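Local coordinates for protein glucosidase 2 subunit beta (Schizosaccharomyces pombe, PDB 4XQM) that recognises mannose-rich N-glycans through its lectin (MRH) domain and helps glucosidase II trim glucose from immature glycoproteins in the endoplasmic reticulum, at residues 24-27 with 32-35; 36-39 with 44-47. One frame throughout, in Å; residues are numbered along the deposited sequence.

Interaction 1 of 2, residues 24-27 with 32-35; sequences ENVF and LLGN
A classic beta bulge sets two residues, L33 and G34, opposite the single residue V26 and breaks the regular pairing of two antiparallel strands. Two backbone bonds flank the irregularity: V26 N donates to G34 O at 3.0 Å, and L33 N returns a bond to V26 O at 2.8 Å. L33 has helix-like backbone angles, and its side chain points toward the opposite strand; CB of L33 sits 3.4 Å from V26 O, while CD2 of L33 meets CG1 of V26 at 3.9 Å. Next to it, G34 adopts backbone angles at which a CB would be jammed against the carbonyl O of L33; these angles by themselves call for glycine.

On the face shared by N25, F27, L32 and N35, the phenyl ring of F27 and the side chain of L32 meet. With CG of L32 swung anti to the backbone N (chi1 176°), its CD1 reaches over one face of the F27 ring, 4.2 Å from the centroid and displaced toward the rim, a CH-pi contact. The same methyl also packs on CB of N25, at 3.9 Å. Beyond the bulge, N25 and N35 form a non-hydrogen-bonded pair, and CA of N25 makes a CA-H...O contact with G34 O.

The segments belong to the hairpin of strands 25-28 and 31-40 in the MRH domain. V26 packs on I85 and L33 on Y83, both of strand 82-89; Y83 lines the mannose pocket, and the L33 side chain itself lies about 5 Å from the bound sugar. Strand 16-21 flanks the hairpin beyond 25-28, and strand 43-48 beyond 31-40.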
ATOM      1  N   GLU A  24      -0.521  -8.233   3.858  1.00 12.90           N
ATOM      2  CA  GLU A  24       0.441  -9.067   3.152  1.00 12.85           C
ATOM      3  C   GLU A  24       1.536  -8.202   2.522  1.00 14.09           C
ATOM      4  O   GLU A  24       2.596  -8.003   3.127  1.00 16.43           O
ATOM      5  CB  GLU A  24      -0.273  -9.994   2.149  1.00 13.41           C
ATOM      6  CG  GLU A  24      -1.142 -11.021   2.902  1.00 13.38           C
ATOM      7  CD  GLU A  24      -1.865 -12.021   2.016  1.00 15.44           C
ATOM      8  OE1 GLU A  24      -1.699 -11.987   0.773  1.00 15.19           O
ATOM      9  OE2 GLU A  24      -2.614 -12.865   2.575  1.00 14.75           O
ATOM     10  N   ASN A  25       1.289  -7.672   1.334  1.00 12.29           N
ATOM     11  CA  ASN A  25       2.325  -6.890   0.663  1.00 15.40           C
ATOM     12  C   ASN A  25       1.776  -5.836  -0.286  1.00 15.37           C
ATOM     13  O   ASN A  25       0.584  -5.831  -0.600  1.00 12.99           O
ATOM     14  CB  ASN A  25       3.292  -7.820  -0.080  1.00 17.37           C
ATOM     15  CG  ASN A  25       2.591  -9.007  -0.690  1.00 19.34           C
ATOM     16  OD1 ASN A  25       1.467  -8.893  -1.184  1.00 24.12           O
ATOM     17  ND2 ASN A  25       3.242 -10.166  -0.646  1.00 18.49           N
ATOM     18  N   VAL A  26       2.661  -4.941  -0.724  1.00 10.88           N
ATOM     19  CA  VAL A  26       2.330  -3.940  -1.732  1.00 10.34           C
ATOM     20  C   VAL A  26       3.315  -4.055  -2.880  1.00 12.31           C
ATOM     21  O   VAL A  26       4.518  -4.197  -2.641  1.00 11.65           O
ATOM     22  CB  VAL A  26       2.424  -2.517  -1.157  1.00 10.95           C
ATOM     23  CG1 VAL A  26       2.111  -1.496  -2.231  1.00 13.52           C
ATOM     24  CG2 VAL A  26       1.460  -2.363   0.021  1.00 12.06           C
ATOM     25  N   PHE A  27       2.809  -3.996  -4.112  1.00 11.71           N
ATOM     26  CA  PHE A  27       3.659  -4.038  -5.313  1.00 13.67           C
ATOM     27  C   PHE A  27       3.437  -2.861  -6.258  1.00 15.83           C
ATOM     28  O   PHE A  27       2.348  -2.254  -6.300  1.00 11.98           O
ATOM     29  CB  PHE A  27       3.434  -5.320  -6.117  1.00 13.02           C
ATOM     30  CG  PHE A  27       3.871  -6.568  -5.412  1.00 13.56           C
ATOM     31  CD1 PHE A  27       2.992  -7.237  -4.575  1.00 19.57           C
ATOM     32  CD2 PHE A  27       5.138  -7.088  -5.618  1.00 19.98           C
ATOM     33  CE1 PHE A  27       3.379  -8.397  -3.923  1.00 24.98           C
ATOM     34  CE2 PHE A  27       5.535  -8.251  -4.964  1.00 21.54           C
ATOM     35  CZ  PHE A  27       4.653  -8.898  -4.118  1.00 19.30           C
ATOM     36  N   LEU A  32       8.504  -5.284  -5.346  1.00 12.09           N
ATOM     37  CA  LEU A  32       7.977  -5.282  -3.981  1.00 12.73           C
ATOM     38  C   LEU A  32       8.208  -3.923  -3.324  1.00 13.47           C
ATOM     39  O   LEU A  32       9.356  -3.480  -3.184  1.00 12.67           O
ATOM     40  CB  LEU A  32       8.633  -6.372  -3.123  1.00 12.34           C
ATOM     41  CG  LEU A  32       8.217  -6.383  -1.641  1.00 12.51           C
ATOM     42  CD1 LEU A  32       6.756  -6.802  -1.491  1.00 12.72           C
ATOM     43  CD2 LEU A  32       9.111  -7.324  -0.844  1.00 14.82           C
ATOM     44  N   LEU A  33       7.120  -3.268  -2.916  1.00 12.55           N
ATOM     45  CA  LEU A  33       7.223  -2.010  -2.176  1.00 11.40           C
ATOM     46  C   LEU A  33       7.383  -2.236  -0.678  1.00 13.33           C
ATOM     47  O   LEU A  33       7.920  -1.390   0.030  1.00 14.77           O
ATOM     48  CB  LEU A  33       6.000  -1.131  -2.446  1.00 11.94           C
ATOM     49  CG  LEU A  33       6.196  -0.042  -3.501  1.00 19.03           C
ATOM     50  CD1 LEU A  33       7.047  -0.511  -4.682  1.00 14.78           C
ATOM     51  CD2 LEU A  33       4.876   0.564  -3.956  1.00 14.05           C
ATOM     52  N   GLY A  34       6.906  -3.371  -0.185  1.00 11.42           N
ATOM     53  CA  GLY A  34       7.036  -3.677   1.222  1.00 13.21           C
ATOM     54  C   GLY A  34       6.127  -4.799   1.666  1.00 13.72           C
ATOM     55  O   GLY A  34       5.111  -5.075   1.020  1.00 12.00           O
ATOM     56  N   ASN A  35       6.503  -5.431   2.773  1.00 14.47           N
ATOM     57  CA  ASN A  35       5.698  -6.447   3.426  1.00 17.49           C
ATOM     58  C   ASN A  35       5.061  -5.845   4.659  1.00 16.23           C
ATOM     59  O   ASN A  35       5.649  -4.976   5.303  1.00 16.39           O
ATOM     60  CB  ASN A  35       6.590  -7.628   3.804  1.00 20.04           C
ATOM     61  CG  ASN A  35       7.537  -8.013   2.683  1.00 26.43           C
ATOM     62  OD1 ASN A  35       7.133  -8.083   1.520  1.00 31.02           O
ATOM     63  ND2 ASN A  35       8.803  -8.251   3.018  1.00 26.22           N
TER

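Interaction 2 of 2, residues 36-39 with 44-47; sequences FASQ and LKYE
F36 turns the edge of its ring toward the face of Y46 in a T-shaped pair, with centroids 5.8 Å apart and planes at 72°. CD1 of F36 is the atom that stands over the Y46 face, displaced toward its rim, while CB of F36 rests on CE2 of Y46. F36 has CG anti to its own N (chi1 175°), which carries the ring along its own strand, diagonally to L44 of the partner strand, where CE1 of F36 meets CG of the leucine at 3.9 Å. L44 is shared: Q39, fully extended, runs beside it pointing the same way, and its amide carbon CD lies 3.7 Å from CD1 of L44.

Behind these side chains the backbone carries a classic beta bulge, with K45 paired to A37 and S38 at once. The carbonyl O of K45 accepts a bond from A37 N at 2.8 Å and a weak one from S38 N at 3.4 Å; K45 N answers with a bond to S38 O. The methyl of A37 points toward the partner strand, against the carboxylate carbon CD of E47. Beside it, on the side of S38 and K45, one water bridges the strands, 2.6 Å from OG of S38 and donating to OE2 of E47 at 2.7 Å. The aliphatic part of K45 runs past OG of S38, and the ammonium end extends beyond it.

Farther out, Y46 OH is hydrogen-bonded to V21 O, and Q39 is held at both ends of its amide, OE1 by Y23 OH and NE2 by G41 O. The Y23 ring also meets F36 edge-to-face. Within the antiparallel hairpin of strands 31-40 and 43-48, the second strand continues the sheet through backbone bonds to 59-66, on which L44 packs against V64 and Y46 against V62.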
ATOM      1  N   PHE A  36       3.860  -6.301   5.010  1.00 14.24           N
ATOM      2  CA  PHE A  36       3.163  -5.702   6.133  1.00 12.56           C
ATOM      3  C   PHE A  36       3.937  -5.859   7.437  1.00 15.16           C
ATOM      4  O   PHE A  36       4.285  -6.981   7.824  1.00 19.20           O
ATOM      5  CB  PHE A  36       1.765  -6.303   6.317  1.00 13.29           C
ATOM      6  CG  PHE A  36       1.059  -5.784   7.545  1.00 13.83           C
ATOM      7  CD1 PHE A  36       0.527  -4.497   7.562  1.00 14.51           C
ATOM      8  CD2 PHE A  36       0.954  -6.557   8.698  1.00 14.46           C
ATOM      9  CE1 PHE A  36      -0.111  -4.001   8.690  1.00 12.35           C
ATOM     10  CE2 PHE A  36       0.315  -6.061   9.826  1.00 15.93           C
ATOM     11  CZ  PHE A  36      -0.216  -4.778   9.823  1.00 15.09           C
ATOM     12  N   ALA A  37       4.161  -4.741   8.125  1.00 14.80           N
ATOM     13  CA  ALA A  37       4.971  -4.726   9.339  1.00 15.41           C
ATOM     14  C   ALA A  37       4.181  -4.375  10.598  1.00 18.59           C
ATOM     15  O   ALA A  37       4.304  -5.055  11.622  1.00 20.03           O
ATOM     16  CB  ALA A  37       6.148  -3.766   9.168  1.00 15.30           C
ATOM     17  N   SER A  38       3.393  -3.302  10.536  1.00 16.59           N
ATOM     18  CA  SER A  38       2.660  -2.825  11.707  1.00 15.96           C
ATOM     19  C   SER A  38       1.469  -1.955  11.315  1.00 15.68           C
ATOM     20  O   SER A  38       1.367  -1.493  10.170  1.00 15.15           O
ATOM     21  CB  SER A  38       3.588  -2.019  12.618  1.00 18.51           C
ATOM     22  OG  SER A  38       4.064  -0.866  11.937  1.00 20.14           O
ATOM     23  N   GLN A  39       0.573  -1.730  12.270  1.00 15.34           N
ATOM     24  CA  GLN A  39      -0.561  -0.841  12.034  1.00 16.56           C
ATOM     25  C   GLN A  39      -0.808   0.033  13.247  1.00 20.72           C
ATOM     26  O   GLN A  39      -0.772  -0.444  14.387  1.00 20.72           O
ATOM     27  CB  GLN A  39      -1.827  -1.629  11.686  1.00 13.20           C
ATOM     28  CG  GLN A  39      -3.037  -0.735  11.421  1.00 14.22           C
ATOM     29  CD  GLN A  39      -4.263  -1.526  11.028  1.00 16.31           C
ATOM     30  OE1 GLN A  39      -4.193  -2.744  10.863  1.00 18.18           O
ATOM     31  NE2 GLN A  39      -5.392  -0.839  10.865  1.00 16.17           N
ATOM     32  N   LEU A  44      -1.360   1.549   7.826  1.00 10.97           N
ATOM     33  CA  LEU A  44      -0.656   0.271   7.695  1.00 11.49           C
ATOM     34  C   LEU A  44       0.740   0.512   7.127  1.00 12.50           C
ATOM     35  O   LEU A  44       0.881   1.062   6.021  1.00 14.30           O
ATOM     36  CB  LEU A  44      -1.421  -0.680   6.773  1.00 11.48           C
ATOM     37  CG  LEU A  44      -2.685  -1.376   7.295  1.00 13.48           C
ATOM     38  CD1 LEU A  44      -3.854  -0.408   7.502  1.00 15.42           C
ATOM     39  CD2 LEU A  44      -3.075  -2.524   6.357  1.00 15.36           C
ATOM     40  N   LYS A  45       1.771   0.095   7.863  1.00 12.19           N
ATOM     41  CA  LYS A  45       3.138   0.260   7.391  1.00 12.42           C
ATOM     42  C   LYS A  45       3.637  -1.013   6.735  1.00 14.47           C
ATOM     43  O   LYS A  45       3.614  -2.090   7.345  1.00 14.73           O
ATOM     44  CB  LYS A  45       4.076   0.664   8.538  1.00 15.42           C
ATOM     45  CG  LYS A  45       3.754   2.030   9.124  1.00 19.57           C
ATOM     46  CD  LYS A  45       4.764   2.424  10.203  1.00 27.64           C
ATOM     47  CE  LYS A  45       4.491   3.825  10.727  1.00 34.62           C
ATOM     48  NZ  LYS A  45       5.702   4.387  11.384  1.00 39.62           N
ATOM     49  N   TYR A  46       4.102  -0.876   5.496  1.00 13.40           N
ATOM     50  CA  TYR A  46       4.719  -1.972   4.764  1.00 12.99           C
ATOM     51  C   TYR A  46       6.206  -1.641   4.611  1.00 15.32           C
ATOM     52  O   TYR A  46       6.560  -0.520   4.240  1.00 13.00           O
ATOM     53  CB  TYR A  46       4.070  -2.130   3.379  1.00 11.79           C
ATOM     54  CG  TYR A  46       2.658  -2.676   3.391  1.00 12.24           C
ATOM     55  CD1 TYR A  46       1.571  -1.863   3.725  1.00 10.72           C
ATOM     56  CD2 TYR A  46       2.408  -4.000   3.051  1.00 11.10           C
ATOM     57  CE1 TYR A  46       0.270  -2.373   3.730  1.00 11.45           C
ATOM     58  CE2 TYR A  46       1.118  -4.513   3.047  1.00 10.83           C
ATOM     59  CZ  TYR A  46       0.059  -3.698   3.385  1.00 12.72           C
ATOM     60  OH  TYR A  46      -1.214  -4.229   3.379  1.00 10.20           O
ATOM     61  N   GLU A  47       7.076  -2.608   4.903  1.00 13.27           N
ATOM     62  CA  GLU A  47       8.516  -2.339   4.998  1.00 14.23           C
ATOM     63  C   GLU A  47       9.367  -3.360   4.237  1.00 16.54           C
ATOM     64  O   GLU A  47       8.865  -4.403   3.804  1.00 16.09           O
ATOM     65  CB  GLU A  47       8.929  -2.276   6.480  1.00 15.44           C
ATOM     66  CG  GLU A  47       8.182  -1.220   7.257  1.00 20.02           C
ATOM     67  CD  GLU A  47       8.561  -1.175   8.724  1.00 23.34           C
ATOM     68  OE1 GLU A  47       9.382  -2.012   9.163  1.00 22.18           O
ATOM     69  OE2 GLU A  47       8.030  -0.293   9.438  1.00 27.01           O
TER
HETATM   70  O   HOH W   1       6.664  -0.747  11.781  1.00 21.92           O

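Overall arrangement
Strand 31-40 is common to both interactions, pairing with 25-28 in interaction 1 and with 43-48 in interaction 2, so the two hairpins form a continuous antiparallel meander. Each has a classic bulge in this strand. The segments also meet directly: N35 N and E47 O, like F36 N and E24 O, are joined by backbone hydrogen bonds, and V26 packs against the Y46 ring. Interaction 1 is the more buried and closer to bound mannose, with leucine packing on valine and on a phenyl ring, and a bulge that includes a glycine. Interaction 2 combines buried L44 and Y46 with exposed A37, Q39 and K45, adding an aromatic pair and a water bridge, about 14 Å from the sugar at the Y46 side chain.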